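PDB 6YXQ: activating signal cointegrator 1 complex subunit 2 from Homo sapiens, which binds K63-linked polyubiquitin and recruits the helicase subunit ASCC3 and the repair enzyme ALKBH3 to sites of DNA alkylation damage. Local coordinates for residues B[209-219]-B[286-294]; B[345-354]-B[380-388]. All blocks are in the same frame, centred on the assembly; numbering follows the deposited sequence.

Contact 1: residues B[209-219]-B[286-294]; sequences FSNILQHCGLQ and FYEAAIPEM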
ATOM      1  N   PHE B 209       4.489   8.897 -20.758  1.00 66.75           N
ATOM      2  CA  PHE B 209       5.828   9.152 -21.284  1.00 62.95           C
ATOM      3  C   PHE B 209       5.833  10.315 -22.266  1.00 72.52           C
ATOM      4  O   PHE B 209       6.609  11.267 -22.107  1.00 82.31           O
ATOM      5  CB  PHE B 209       6.394   7.876 -21.917  1.00 50.44           C
ATOM      6  CG  PHE B 209       6.841   6.863 -20.900  1.00 53.30           C
ATOM      7  CD1 PHE B 209       8.074   6.973 -20.283  1.00 60.94           C
ATOM      8  CD2 PHE B 209       6.002   5.832 -20.521  1.00 55.30           C
ATOM      9  CE1 PHE B 209       8.474   6.056 -19.325  1.00 59.42           C
ATOM     10  CE2 PHE B 209       6.398   4.909 -19.567  1.00 60.90           C
ATOM     11  CZ  PHE B 209       7.637   5.025 -18.970  1.00 61.79           C
ATOM     12  N   SER B 210       4.930  10.296 -23.256  1.00 66.83           N
ATOM     13  CA  SER B 210       4.938  11.386 -24.228  1.00 75.74           C
ATOM     14  C   SER B 210       4.689  12.720 -23.541  1.00 79.05           C
ATOM     15  O   SER B 210       5.359  13.717 -23.846  1.00 96.17           O
ATOM     16  CB  SER B 210       3.913  11.143 -25.337  1.00 68.26           C
ATOM     17  OG  SER B 210       2.777  10.470 -24.850  1.00 82.19           O
ATOM     18  N   ASN B 211       3.774  12.741 -22.567  1.00 65.65           N
ATOM     19  CA  ASN B 211       3.522  13.961 -21.812  1.00 65.25           C
ATOM     20  C   ASN B 211       4.815  14.505 -21.229  1.00 77.95           C
ATOM     21  O   ASN B 211       5.137  15.688 -21.396  1.00 93.58           O
ATOM     22  CB  ASN B 211       2.501  13.691 -20.711  1.00 69.37           C
ATOM     23  CG  ASN B 211       1.098  13.583 -21.253  1.00 79.29           C
ATOM     24  OD1 ASN B 211       0.777  14.167 -22.295  1.00 74.69           O
ATOM     25  ND2 ASN B 211       0.248  12.832 -20.559  1.00 72.94           N
ATOM     26  N   ILE B 212       5.595  13.631 -20.588  1.00 76.18           N
ATOM     27  CA  ILE B 212       6.888  14.036 -20.049  1.00 69.74           C
ATOM     28  C   ILE B 212       7.715  14.698 -21.142  1.00 73.47           C
ATOM     29  O   ILE B 212       8.156  15.848 -21.004  1.00 75.29           O
ATOM     30  CB  ILE B 212       7.604  12.821 -19.430  1.00 70.63           C
ATOM     31  CG1 ILE B 212       6.819  12.339 -18.198  1.00 59.73           C
ATOM     32  CG2 ILE B 212       9.064  13.144 -19.112  1.00 68.67           C
ATOM     33  CD1 ILE B 212       7.317  11.050 -17.573  1.00 54.63           C
ATOM     34  N   LEU B 213       7.870  14.006 -22.276  1.00 73.90           N
ATOM     35  CA  LEU B 213       8.557  14.596 -23.419  1.00 70.38           C
ATOM     36  C   LEU B 213       7.939  15.937 -23.777  1.00 77.31           C
ATOM     37  O   LEU B 213       8.629  16.963 -23.829  1.00 91.36           O
ATOM     38  CB  LEU B 213       8.501  13.644 -24.614  1.00 67.83           C
ATOM     39  CG  LEU B 213       9.332  12.368 -24.478  1.00 73.86           C
ATOM     40  CD1 LEU B 213       9.052  11.418 -25.631  1.00 73.88           C
ATOM     41  CD2 LEU B 213      10.815  12.711 -24.395  1.00 73.45           C
ATOM     42  N   GLN B 214       6.620  15.952 -23.969  1.00 68.80           N
ATOM     43  CA  GLN B 214       5.950  17.177 -24.370  1.00 77.22           C
ATOM     44  C   GLN B 214       6.095  18.275 -23.325  1.00 81.85           C
ATOM     45  O   GLN B 214       6.047  19.458 -23.675  1.00 82.44           O
ATOM     46  CB  GLN B 214       4.477  16.888 -24.645  1.00101.08           C
ATOM     47  CG  GLN B 214       3.870  17.766 -25.719  1.00128.47           C
ATOM     48  CD  GLN B 214       2.657  17.130 -26.355  1.00139.31           C
ATOM     49  OE1 GLN B 214       2.583  15.906 -26.483  1.00124.91           O
ATOM     50  NE2 GLN B 214       1.693  17.959 -26.760  1.00151.09           N
ATOM     51  N   HIS B 215       6.299  17.916 -22.056  1.00 85.28           N
ATOM     52  CA  HIS B 215       6.460  18.952 -21.043  1.00 88.97           C
ATOM     53  C   HIS B 215       7.862  19.545 -21.062  1.00 93.61           C
ATOM     54  O   HIS B 215       8.043  20.704 -20.670  1.00 94.99           O
ATOM     55  CB  HIS B 215       6.132  18.395 -19.658  1.00 99.58           C
ATOM     56  CG  HIS B 215       5.558  19.413 -18.722  1.00114.29           C
ATOM     57  ND1 HIS B 215       6.298  20.006 -17.722  1.00120.56           N
ATOM     58  CD2 HIS B 215       4.317  19.946 -18.638  1.00121.61           C
ATOM     59  CE1 HIS B 215       5.537  20.858 -17.060  1.00124.07           C
ATOM     60  NE2 HIS B 215       4.330  20.842 -17.596  1.00125.37           N
ATOM     61  N   CYS B 216       8.857  18.782 -21.519  1.00 96.32           N
ATOM     62  CA  CYS B 216      10.215  19.294 -21.652  1.00 90.56           C
ATOM     63  C   CYS B 216      10.505  19.833 -23.044  1.00 94.39           C
ATOM     64  O   CYS B 216      11.644  20.223 -23.313  1.00105.79           O
ATOM     65  CB  CYS B 216      11.237  18.208 -21.307  1.00 88.22           C
ATOM     66  SG  CYS B 216      10.850  17.233 -19.833  1.00101.29           S
ATOM     67  N   GLY B 217       9.509  19.871 -23.926  1.00 87.72           N
ATOM     68  CA  GLY B 217       9.726  20.291 -25.294  1.00 93.52           C
ATOM     69  C   GLY B 217      10.714  19.409 -26.035  1.00 90.06           C
ATOM     70  O   GLY B 217      11.611  19.904 -26.726  1.00 91.55           O
ATOM     71  N   LEU B 218      10.559  18.095 -25.903  1.00 75.13           N
ATOM     72  CA  LEU B 218      11.488  17.156 -26.507  1.00 82.68           C
ATOM     73  C   LEU B 218      10.867  16.333 -27.626  1.00103.78           C
ATOM     74  O   LEU B 218      11.457  16.229 -28.705  1.00119.18           O
ATOM     75  CB  LEU B 218      12.071  16.242 -25.422  1.00 68.82           C
ATOM     76  CG  LEU B 218      13.003  17.017 -24.480  1.00 65.92           C
ATOM     77  CD1 LEU B 218      13.385  16.197 -23.283  1.00 65.67           C
ATOM     78  CD2 LEU B 218      14.255  17.492 -25.215  1.00 87.80           C
ATOM     79  N   GLN B 219       9.682  15.768 -27.399  1.00113.02           N
ATOM     80  CA  GLN B 219       8.975  14.917 -28.367  1.00123.23           C
ATOM     81  C   GLN B 219       9.887  13.928 -29.103  1.00129.80           C
ATOM     82  O   GLN B 219      10.916  13.496 -28.581  1.00129.73           O
ATOM     83  CB  GLN B 219       8.206  15.779 -29.386  1.00119.02           C
ATOM     84  CG  GLN B 219       9.041  16.433 -30.490  1.00124.98           C
ATOM     85  CD  GLN B 219       9.319  15.512 -31.669  1.00131.59           C
ATOM     86  OE1 GLN B 219       8.442  14.776 -32.119  1.00138.20           O
ATOM     87  NE2 GLN B 219      10.552  15.547 -32.170  1.00127.22           N
ATOM     88  N   PHE B 286      12.058   6.863 -26.020  1.00 68.28           N
ATOM     89  CA  PHE B 286      11.900   7.816 -24.931  1.00 58.14           C
ATOM     90  C   PHE B 286      13.219   8.040 -24.216  1.00 68.96           C
ATOM     91  O   PHE B 286      13.555   9.173 -23.867  1.00 65.14           O
ATOM     92  CB  PHE B 286      10.849   7.332 -23.935  1.00 53.97           C
ATOM     93  CG  PHE B 286      10.811   8.142 -22.670  1.00 65.04           C
ATOM     94  CD1 PHE B 286      10.085   9.321 -22.611  1.00 72.53           C
ATOM     95  CD2 PHE B 286      11.511   7.737 -21.545  1.00 73.68           C
ATOM     96  CE1 PHE B 286      10.054  10.076 -21.455  1.00 76.45           C
ATOM     97  CE2 PHE B 286      11.486   8.491 -20.384  1.00 79.25           C
ATOM     98  CZ  PHE B 286      10.757   9.661 -20.339  1.00 78.54           C
ATOM     99  N   TYR B 287      13.958   6.959 -23.952  1.00 75.18           N
ATOM    100  CA  TYR B 287      15.283   7.071 -23.356  1.00 68.24           C
ATOM    101  C   TYR B 287      16.164   7.991 -24.188  1.00 64.03           C
ATOM    102  O   TYR B 287      16.731   8.962 -23.675  1.00 70.02           O
ATOM    103  CB  TYR B 287      15.902   5.674 -23.232  1.00 60.09           C
ATOM    104  CG  TYR B 287      17.060   5.576 -22.266  1.00 60.53           C
ATOM    105  CD1 TYR B 287      18.355   5.849 -22.679  1.00 61.74           C
ATOM    106  CD2 TYR B 287      16.861   5.203 -20.947  1.00 59.76           C
ATOM    107  CE1 TYR B 287      19.416   5.768 -21.809  1.00 61.45           C
ATOM    108  CE2 TYR B 287      17.918   5.119 -20.065  1.00 65.09           C
ATOM    109  CZ  TYR B 287      19.198   5.403 -20.503  1.00 71.49           C
ATOM    110  OH  TYR B 287      20.272   5.318 -19.639  1.00 69.01           O
ATOM    111  N   GLU B 288      16.237   7.726 -25.491  1.00 56.93           N
ATOM    112  CA  GLU B 288      17.058   8.551 -26.375  1.00 63.20           C
ATOM    113  C   GLU B 288      16.652  10.020 -26.328  1.00 63.48           C
ATOM    114  O   GLU B 288      17.511  10.907 -26.291  1.00 58.00           O
ATOM    115  CB  GLU B 288      16.967   8.031 -27.803  1.00 60.71           C
ATOM    116  CG  GLU B 288      18.052   7.060 -28.140  1.00 72.95           C
ATOM    117  CD  GLU B 288      19.362   7.733 -28.444  1.00 80.19           C
ATOM    118  OE1 GLU B 288      19.360   8.958 -28.674  1.00 89.01           O
ATOM    119  OE2 GLU B 288      20.393   7.033 -28.464  1.00 81.74           O
ATOM    120  N   ALA B 289      15.351  10.302 -26.353  1.00 72.83           N
ATOM    121  CA  ALA B 289      14.913  11.694 -26.401  1.00 69.62           C
ATOM    122  C   ALA B 289      15.157  12.388 -25.070  1.00 78.60           C
ATOM    123  O   ALA B 289      15.754  13.470 -25.012  1.00 91.91           O
ATOM    124  CB  ALA B 289      13.434  11.767 -26.779  1.00 66.62           C
ATOM    125  N   ALA B 290      14.731  11.753 -23.987  1.00 70.79           N
ATOM    126  CA  ALA B 290      14.637  12.400 -22.692  1.00 62.93           C
ATOM    127  C   ALA B 290      15.981  12.437 -21.978  1.00 73.18           C
ATOM    128  O   ALA B 290      16.405  13.499 -21.507  1.00 60.29           O
ATOM    129  CB  ALA B 290      13.588  11.666 -21.859  1.00 51.92           C
ATOM    130  N   ILE B 291      16.682  11.294 -21.919  1.00 69.17           N
ATOM    131  CA  ILE B 291      17.812  11.140 -20.996  1.00 65.04           C
ATOM    132  C   ILE B 291      18.943  12.145 -21.263  1.00 64.41           C
ATOM    133  O   ILE B 291      19.398  12.790 -20.316  1.00 79.30           O
ATOM    134  CB  ILE B 291      18.298   9.700 -20.988  1.00 71.49           C
ATOM    135  CG1 ILE B 291      17.218   8.755 -20.441  1.00 65.62           C
ATOM    136  CG2 ILE B 291      19.613   9.571 -20.229  1.00 72.67           C
ATOM    137  CD1 ILE B 291      16.466   9.288 -19.227  1.00 50.41           C
ATOM    138  N   PRO B 292      19.447  12.286 -22.500  1.00 59.43           N
ATOM    139  CA  PRO B 292      20.575  13.226 -22.699  1.00 60.72           C
ATOM    140  C   PRO B 292      20.287  14.652 -22.253  1.00 76.87           C
ATOM    141  O   PRO B 292      21.108  15.262 -21.549  1.00 83.88           O
ATOM    142  CB  PRO B 292      20.823  13.138 -24.212  1.00 51.37           C
ATOM    143  CG  PRO B 292      20.349  11.774 -24.587  1.00 47.95           C
ATOM    144  CD  PRO B 292      19.147  11.543 -23.733  1.00 73.89           C
ATOM    145  N   GLU B 293      19.139  15.204 -22.648  1.00 88.35           N
ATOM    146  CA  GLU B 293      18.853  16.603 -22.345  1.00 87.45           C
ATOM    147  C   GLU B 293      18.751  16.832 -20.841  1.00 87.82           C
ATOM    148  O   GLU B 293      19.314  17.800 -20.312  1.00100.03           O
ATOM    149  CB  GLU B 293      17.568  17.039 -23.057  1.00 93.31           C
ATOM    150  CG  GLU B 293      17.191  18.495 -22.856  1.00101.30           C
ATOM    151  CD  GLU B 293      18.231  19.450 -23.407  1.00126.00           C
ATOM    152  OE1 GLU B 293      18.792  19.161 -24.488  1.00126.32           O
ATOM    153  OE2 GLU B 293      18.492  20.485 -22.754  1.00135.74           O
HETATM  154  N   MSE B 294      18.060  15.943 -20.136  1.00 75.19           N
HETATM  155  CA  MSE B 294      17.880  16.070 -18.696  1.00 79.87           C
HETATM  156  C   MSE B 294      19.187  15.862 -17.942  1.00 79.44           C
HETATM  157  O   MSE B 294      19.459  16.542 -16.950  1.00 68.94           O
HETATM  158  CB  MSE B 294      16.837  15.076 -18.198  1.00 71.73           C
HETATM  159  CG  MSE B 294      15.559  15.008 -19.012  1.00 87.36           C
HETATM  160 SE   MSE B 294      14.167  14.331 -17.836  1.00115.22          SE
HETATM  161  CE  MSE B 294      13.380  12.902 -18.810  1.00101.05           C
TER
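Phe209 drives the edge of its ring into one face of Phe286, a T-shaped pair with centroids 4.9 Å apart and planes at 75°. Phe209 CD1 stands over the centre of the Phe286 ring, 3.7 Å from Phe286 CE2. With CG anti to the backbone N (chi1 170°), Phe286 reaches across to helix 193-216, where Ile212 CG2 meets the ring edge in its plane, 4.0 Å from Phe286 CE1. Leu213 comes at the same ring obliquely, its CG 3.7 Å from Phe286 CD1, while its CD2 branch lies 3.7 Å from Ala289 CB and also touches Ala290 CB. On the opposite face of the ring, Ala290 CB lies offset toward the rim. Were Phe286 replaced by alanine, the edge of Phe209 would probably lose its aromatic face, and a gap is likely to open beside Ile212 and Leu213. Gly217, the first residue to leave helical phi/psi, has positive phi, and Leu218 follows it, setting CD2 3.9 Å from Glu293 CG. Leu253 of helix 243-266 and Leu323 of helix 306-340 also touch Phe286, so the ring lies within a helical bundle. With no hydrogen bond between the segments, whose axes cross at 40°, the contact rests on apolar and aromatic packing.

Contact 2: residues B[345-354]-B[380-388]; sequences DNIQGFIEEF and DISLLQQAS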
ATOM      1  N   ASP B 345      12.025 -27.279 -30.797  1.00180.30           N
ATOM      2  CA  ASP B 345      12.691 -26.725 -31.980  1.00177.81           C
ATOM      3  C   ASP B 345      11.700 -26.071 -32.947  1.00169.32           C
ATOM      4  O   ASP B 345      11.715 -26.332 -34.153  1.00159.25           O
ATOM      5  CB  ASP B 345      13.541 -27.781 -32.692  1.00177.62           C
ATOM      6  CG  ASP B 345      15.022 -27.568 -32.473  1.00167.84           C
ATOM      7  OD1 ASP B 345      15.824 -28.345 -33.033  1.00165.63           O
ATOM      8  OD2 ASP B 345      15.380 -26.619 -31.740  1.00155.86           O
ATOM      9  N   ASN B 346      10.844 -25.182 -32.402  1.00166.42           N
ATOM     10  CA  ASN B 346       9.979 -24.293 -33.185  1.00153.94           C
ATOM     11  C   ASN B 346      10.057 -22.903 -32.545  1.00129.60           C
ATOM     12  O   ASN B 346       9.094 -22.367 -31.999  1.00112.58           O
ATOM     13  CB  ASN B 346       8.536 -24.804 -33.254  1.00157.15           C
ATOM     14  CG  ASN B 346       8.297 -25.736 -34.432  1.00159.78           C
ATOM     15  OD1 ASN B 346       9.209 -26.414 -34.899  1.00163.98           O
ATOM     16  ND2 ASN B 346       7.065 -25.767 -34.922  1.00160.83           N
ATOM     17  N   ILE B 347      11.243 -22.307 -32.618  1.00116.82           N
ATOM     18  CA  ILE B 347      11.554 -21.063 -31.933  1.00102.25           C
ATOM     19  C   ILE B 347      11.845 -19.938 -32.911  1.00 99.59           C
ATOM     20  O   ILE B 347      12.302 -18.866 -32.500  1.00105.42           O
ATOM     21  CB  ILE B 347      12.729 -21.256 -30.968  1.00 90.47           C
ATOM     22  CG1 ILE B 347      13.983 -21.592 -31.770  1.00 81.71           C
ATOM     23  CG2 ILE B 347      12.424 -22.359 -29.977  1.00 87.39           C
ATOM     24  CD1 ILE B 347      15.059 -22.242 -30.964  1.00 88.16           C
ATOM     25  N   GLN B 348      11.605 -20.159 -34.204  1.00 91.99           N
ATOM     26  CA  GLN B 348      11.919 -19.141 -35.203  1.00 87.30           C
ATOM     27  C   GLN B 348      11.165 -17.843 -34.932  1.00 85.50           C
ATOM     28  O   GLN B 348      11.738 -16.751 -35.008  1.00 80.75           O
ATOM     29  CB  GLN B 348      11.605 -19.673 -36.597  1.00 79.08           C
ATOM     30  CG  GLN B 348      12.689 -20.562 -37.143  1.00 87.64           C
ATOM     31  CD  GLN B 348      14.040 -19.886 -37.109  1.00 94.08           C
ATOM     32  OE1 GLN B 348      15.023 -20.460 -36.635  1.00 96.75           O
ATOM     33  NE2 GLN B 348      14.100 -18.655 -37.615  1.00 80.48           N
ATOM     34  N   GLY B 349       9.875 -17.947 -34.604  1.00 80.37           N
ATOM     35  CA  GLY B 349       9.095 -16.752 -34.331  1.00 69.06           C
ATOM     36  C   GLY B 349       9.628 -15.965 -33.151  1.00 83.08           C
ATOM     37  O   GLY B 349       9.679 -14.734 -33.187  1.00 93.86           O
ATOM     38  N   PHE B 350      10.031 -16.668 -32.086  1.00 81.44           N
ATOM     39  CA  PHE B 350      10.682 -16.016 -30.949  1.00 78.27           C
ATOM     40  C   PHE B 350      11.959 -15.306 -31.385  1.00 73.75           C
ATOM     41  O   PHE B 350      12.190 -14.132 -31.050  1.00 77.00           O
ATOM     42  CB  PHE B 350      11.004 -17.052 -29.873  1.00 80.13           C
ATOM     43  CG  PHE B 350       9.799 -17.728 -29.291  1.00 85.50           C
ATOM     44  CD1 PHE B 350       8.750 -16.984 -28.780  1.00 91.64           C
ATOM     45  CD2 PHE B 350       9.724 -19.111 -29.237  1.00 94.23           C
ATOM     46  CE1 PHE B 350       7.643 -17.609 -28.233  1.00105.90           C
ATOM     47  CE2 PHE B 350       8.622 -19.740 -28.692  1.00100.26           C
ATOM     48  CZ  PHE B 350       7.579 -18.989 -28.190  1.00103.68           C
ATOM     49  N   ILE B 351      12.807 -16.024 -32.126  1.00 65.70           N
ATOM     50  CA  ILE B 351      14.035 -15.453 -32.672  1.00 59.69           C
ATOM     51  C   ILE B 351      13.721 -14.235 -33.531  1.00 70.42           C
ATOM     52  O   ILE B 351      14.380 -13.188 -33.431  1.00 62.82           O
ATOM     53  CB  ILE B 351      14.794 -16.523 -33.473  1.00 62.38           C
ATOM     54  CG1 ILE B 351      15.332 -17.603 -32.534  1.00 71.45           C
ATOM     55  CG2 ILE B 351      15.911 -15.892 -34.279  1.00 71.12           C
ATOM     56  CD1 ILE B 351      15.985 -18.770 -33.246  1.00 63.68           C
ATOM     57  N   GLU B 352      12.714 -14.357 -34.400  1.00 69.27           N
ATOM     58  CA  GLU B 352      12.396 -13.250 -35.293  1.00 73.52           C
ATOM     59  C   GLU B 352      11.895 -12.048 -34.511  1.00 72.11           C
ATOM     60  O   GLU B 352      12.190 -10.905 -34.871  1.00 69.30           O
ATOM     61  CB  GLU B 352      11.370 -13.681 -36.343  1.00 76.06           C
ATOM     62  CG  GLU B 352      11.902 -14.644 -37.412  1.00 75.28           C
ATOM     63  CD  GLU B 352      13.218 -14.202 -38.037  1.00 82.81           C
ATOM     64  OE1 GLU B 352      13.424 -12.984 -38.239  1.00 85.07           O
ATOM     65  OE2 GLU B 352      14.053 -15.084 -38.329  1.00 80.35           O
ATOM     66  N   GLU B 353      11.147 -12.282 -33.430  1.00 67.45           N
ATOM     67  CA  GLU B 353      10.672 -11.167 -32.622  1.00 61.83           C
ATOM     68  C   GLU B 353      11.840 -10.432 -31.980  1.00 68.40           C
ATOM     69  O   GLU B 353      11.889  -9.195 -31.986  1.00 76.80           O
ATOM     70  CB  GLU B 353       9.688 -11.658 -31.564  1.00 49.16           C
ATOM     71  CG  GLU B 353       9.219 -10.547 -30.644  1.00 54.41           C
ATOM     72  CD  GLU B 353       7.780 -10.698 -30.211  1.00 80.79           C
ATOM     73  OE1 GLU B 353       7.108  -9.657 -30.031  1.00 81.44           O
ATOM     74  OE2 GLU B 353       7.325 -11.852 -30.043  1.00 96.57           O
ATOM     75  N   PHE B 354      12.790 -11.185 -31.419  1.00 60.58           N
ATOM     76  CA  PHE B 354      14.014 -10.584 -30.888  1.00 63.40           C
ATOM     77  C   PHE B 354      14.705  -9.709 -31.938  1.00 78.50           C
ATOM     78  O   PHE B 354      15.024  -8.528 -31.695  1.00 78.81           O
ATOM     79  CB  PHE B 354      14.939 -11.710 -30.413  1.00 61.10           C
ATOM     80  CG  PHE B 354      16.212 -11.245 -29.766  1.00 68.32           C
ATOM     81  CD1 PHE B 354      17.267 -10.770 -30.528  1.00 71.88           C
ATOM     82  CD2 PHE B 354      16.368 -11.323 -28.395  1.00 74.60           C
ATOM     83  CE1 PHE B 354      18.440 -10.357 -29.933  1.00 71.86           C
ATOM     84  CE2 PHE B 354      17.539 -10.909 -27.792  1.00 78.98           C
ATOM     85  CZ  PHE B 354      18.577 -10.428 -28.562  1.00 80.20           C
ATOM     86  N   ASP B 380      22.830 -12.389 -25.195  1.00 64.42           N
ATOM     87  CA  ASP B 380      21.492 -12.854 -25.540  1.00 62.93           C
ATOM     88  C   ASP B 380      21.406 -13.313 -26.994  1.00 71.53           C
ATOM     89  O   ASP B 380      20.584 -14.177 -27.317  1.00 73.49           O
ATOM     90  CB  ASP B 380      20.463 -11.756 -25.257  1.00 51.66           C
ATOM     91  CG  ASP B 380      20.261 -11.518 -23.769  1.00 75.35           C
ATOM     92  OD1 ASP B 380      20.350 -12.492 -22.992  1.00 79.94           O
ATOM     93  OD2 ASP B 380      20.019 -10.358 -23.371  1.00 84.95           O
ATOM     94  N   ILE B 381      22.243 -12.763 -27.877  1.00 64.77           N
ATOM     95  CA  ILE B 381      22.274 -13.236 -29.258  1.00 56.70           C
ATOM     96  C   ILE B 381      22.813 -14.660 -29.320  1.00 60.51           C
ATOM     97  O   ILE B 381      22.315 -15.498 -30.085  1.00 81.86           O
ATOM     98  CB  ILE B 381      23.102 -12.278 -30.131  1.00 56.73           C
ATOM     99  CG1 ILE B 381      22.337 -10.982 -30.386  1.00 45.58           C
ATOM    100  CG2 ILE B 381      23.475 -12.932 -31.451  1.00 57.56           C
ATOM    101  CD1 ILE B 381      22.986 -10.115 -31.454  1.00 45.81           C
ATOM    102  N   SER B 382      23.831 -14.962 -28.513  1.00 68.79           N
ATOM    103  CA  SER B 382      24.357 -16.320 -28.498  1.00 77.74           C
ATOM    104  C   SER B 382      23.323 -17.322 -28.002  1.00 77.20           C
ATOM    105  O   SER B 382      23.380 -18.490 -28.380  1.00 97.74           O
ATOM    106  CB  SER B 382      25.623 -16.399 -27.646  1.00 79.98           C
ATOM    107  OG  SER B 382      25.453 -15.704 -26.433  1.00 98.55           O
ATOM    108  N   LEU B 383      22.368 -16.897 -27.170  1.00 68.70           N
ATOM    109  CA  LEU B 383      21.288 -17.799 -26.774  1.00 62.50           C
ATOM    110  C   LEU B 383      20.480 -18.246 -27.986  1.00 76.47           C
ATOM    111  O   LEU B 383      20.219 -19.442 -28.175  1.00 86.00           O
ATOM    112  CB  LEU B 383      20.376 -17.120 -25.756  1.00 61.34           C
ATOM    113  CG  LEU B 383      20.980 -16.770 -24.406  1.00 58.90           C
ATOM    114  CD1 LEU B 383      19.927 -16.129 -23.523  1.00 64.92           C
ATOM    115  CD2 LEU B 383      21.534 -18.017 -23.770  1.00 67.20           C
ATOM    116  N   LEU B 384      20.065 -17.287 -28.816  1.00 78.00           N
ATOM    117  CA  LEU B 384      19.363 -17.631 -30.045  1.00 77.45           C
ATOM    118  C   LEU B 384      20.228 -18.501 -30.941  1.00 73.01           C
ATOM    119  O   LEU B 384      19.743 -19.470 -31.533  1.00 76.21           O
ATOM    120  CB  LEU B 384      18.943 -16.362 -30.784  1.00 63.71           C
ATOM    121  CG  LEU B 384      18.510 -15.187 -29.918  1.00 63.96           C
ATOM    122  CD1 LEU B 384      18.522 -13.937 -30.749  1.00 61.79           C
ATOM    123  CD2 LEU B 384      17.135 -15.422 -29.332  1.00 80.08           C
ATOM    124  N   GLN B 385      21.513 -18.163 -31.059  1.00 83.51           N
ATOM    125  CA  GLN B 385      22.395 -18.915 -31.948  1.00 79.90           C
ATOM    126  C   GLN B 385      22.585 -20.348 -31.460  1.00 83.28           C
ATOM    127  O   GLN B 385      22.683 -21.274 -32.271  1.00101.68           O
ATOM    128  CB  GLN B 385      23.742 -18.200 -32.079  1.00 80.41           C
ATOM    129  CG  GLN B 385      23.692 -16.909 -32.899  1.00 86.34           C
ATOM    130  CD  GLN B 385      25.040 -16.199 -32.985  1.00 91.50           C
ATOM    131  OE1 GLN B 385      25.730 -16.026 -31.979  1.00101.10           O
ATOM    132  NE2 GLN B 385      25.414 -15.780 -34.190  1.00 75.55           N
ATOM    133  N   GLN B 386      22.639 -20.549 -30.141  1.00 94.64           N
ATOM    134  CA  GLN B 386      22.746 -21.891 -29.579  1.00112.74           C
ATOM    135  C   GLN B 386      21.464 -22.678 -29.800  1.00122.93           C
ATOM    136  O   GLN B 386      21.503 -23.864 -30.146  1.00133.24           O
ATOM    137  CB  GLN B 386      23.043 -21.823 -28.079  1.00114.99           C
ATOM    138  CG  GLN B 386      24.436 -21.364 -27.680  1.00125.46           C
ATOM    139  CD  GLN B 386      24.524 -21.044 -26.188  1.00137.50           C
ATOM    140  OE1 GLN B 386      23.667 -21.453 -25.401  1.00136.52           O
ATOM    141  NE2 GLN B 386      25.555 -20.300 -25.799  1.00137.89           N
ATOM    142  N   ALA B 387      20.316 -22.031 -29.594  1.00110.56           N
ATOM    143  CA  ALA B 387      19.052 -22.749 -29.661  1.00104.44           C
ATOM    144  C   ALA B 387      18.690 -23.114 -31.094  1.00112.66           C
ATOM    145  O   ALA B 387      18.202 -24.221 -31.355  1.00130.80           O
ATOM    146  CB  ALA B 387      17.955 -21.911 -29.025  1.00 98.71           C
ATOM    147  N   SER B 388      18.918 -22.204 -32.036  1.00103.45           N
ATOM    148  CA  SER B 388      18.633 -22.483 -33.434  1.00 99.67           C
ATOM    149  C   SER B 388      19.724 -23.372 -34.013  1.00114.68           C
ATOM    150  O   SER B 388      20.916 -23.092 -33.859  1.00115.63           O
ATOM    151  CB  SER B 388      18.526 -21.179 -34.226  1.00 91.73           C
ATOM    152  OG  SER B 388      18.985 -21.339 -35.556  1.00101.56           O
TER
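Helices 348-354 and 380-387 run antiparallel, their axes at 156° and 10.8 Å apart at closest approach, with Ile351 facing Leu384 in the backbone register. Leu384 lays its CD1 methyl over one face of the ring of Phe354, the last residue of segment 345-354, in a CH-pi contact, 3.7 Å from the centroid and 21° off the ring normal. A chi1 of -177°, which turns the ring away from the backbone N, brings Phe354 to this methyl. Ile381 CG1 and Asp380 CB, from the preceding turn, approach the ring obliquely, Ile381 CG1 4.0 Å from Phe354 CE1. The pair belongs to an all-helical bundle: helix 306-340 packs against Leu384 and Ala387 through Ile339, and helix 394-408 against Ile381 through Thr396, Ile399 and Leu400. One turn before Phe354 along its helix, Ile351 extends CD1 to Ser388 CB at 3.6 Å, while its CG1 is 4.2 Å from Leu384 CB. Ser388 OG is hydrogen-bonded to the backbone N of Val390, just past the helix end. Ile347, at the N-cap position of its own helix, places CD1 3.5 Å from Ala387 CB, carrying apolar packing up to the loops where one helix starts and the other stops.

In the fold
The two contacts follow in series along the chain, contact 1 closing before contact 2 opens. Their centres lie 33 Å apart and their nearest atoms about 16 Å, so they do not touch. The long helix 306-340 links them: it packs against helix 279-300 of contact 1 and, with residues nearer its C-terminal end, against helix 377-387 of contact 2. Contact 1 joins helix 193-216 to helix 279-300, while contact 2 pairs two later helices, 348-359 and 377-387. Both lie in the helical part of this N-terminal piece of the protein, which was crystallised with ASCC3, and neither is touched by the other protein chain of the assembly.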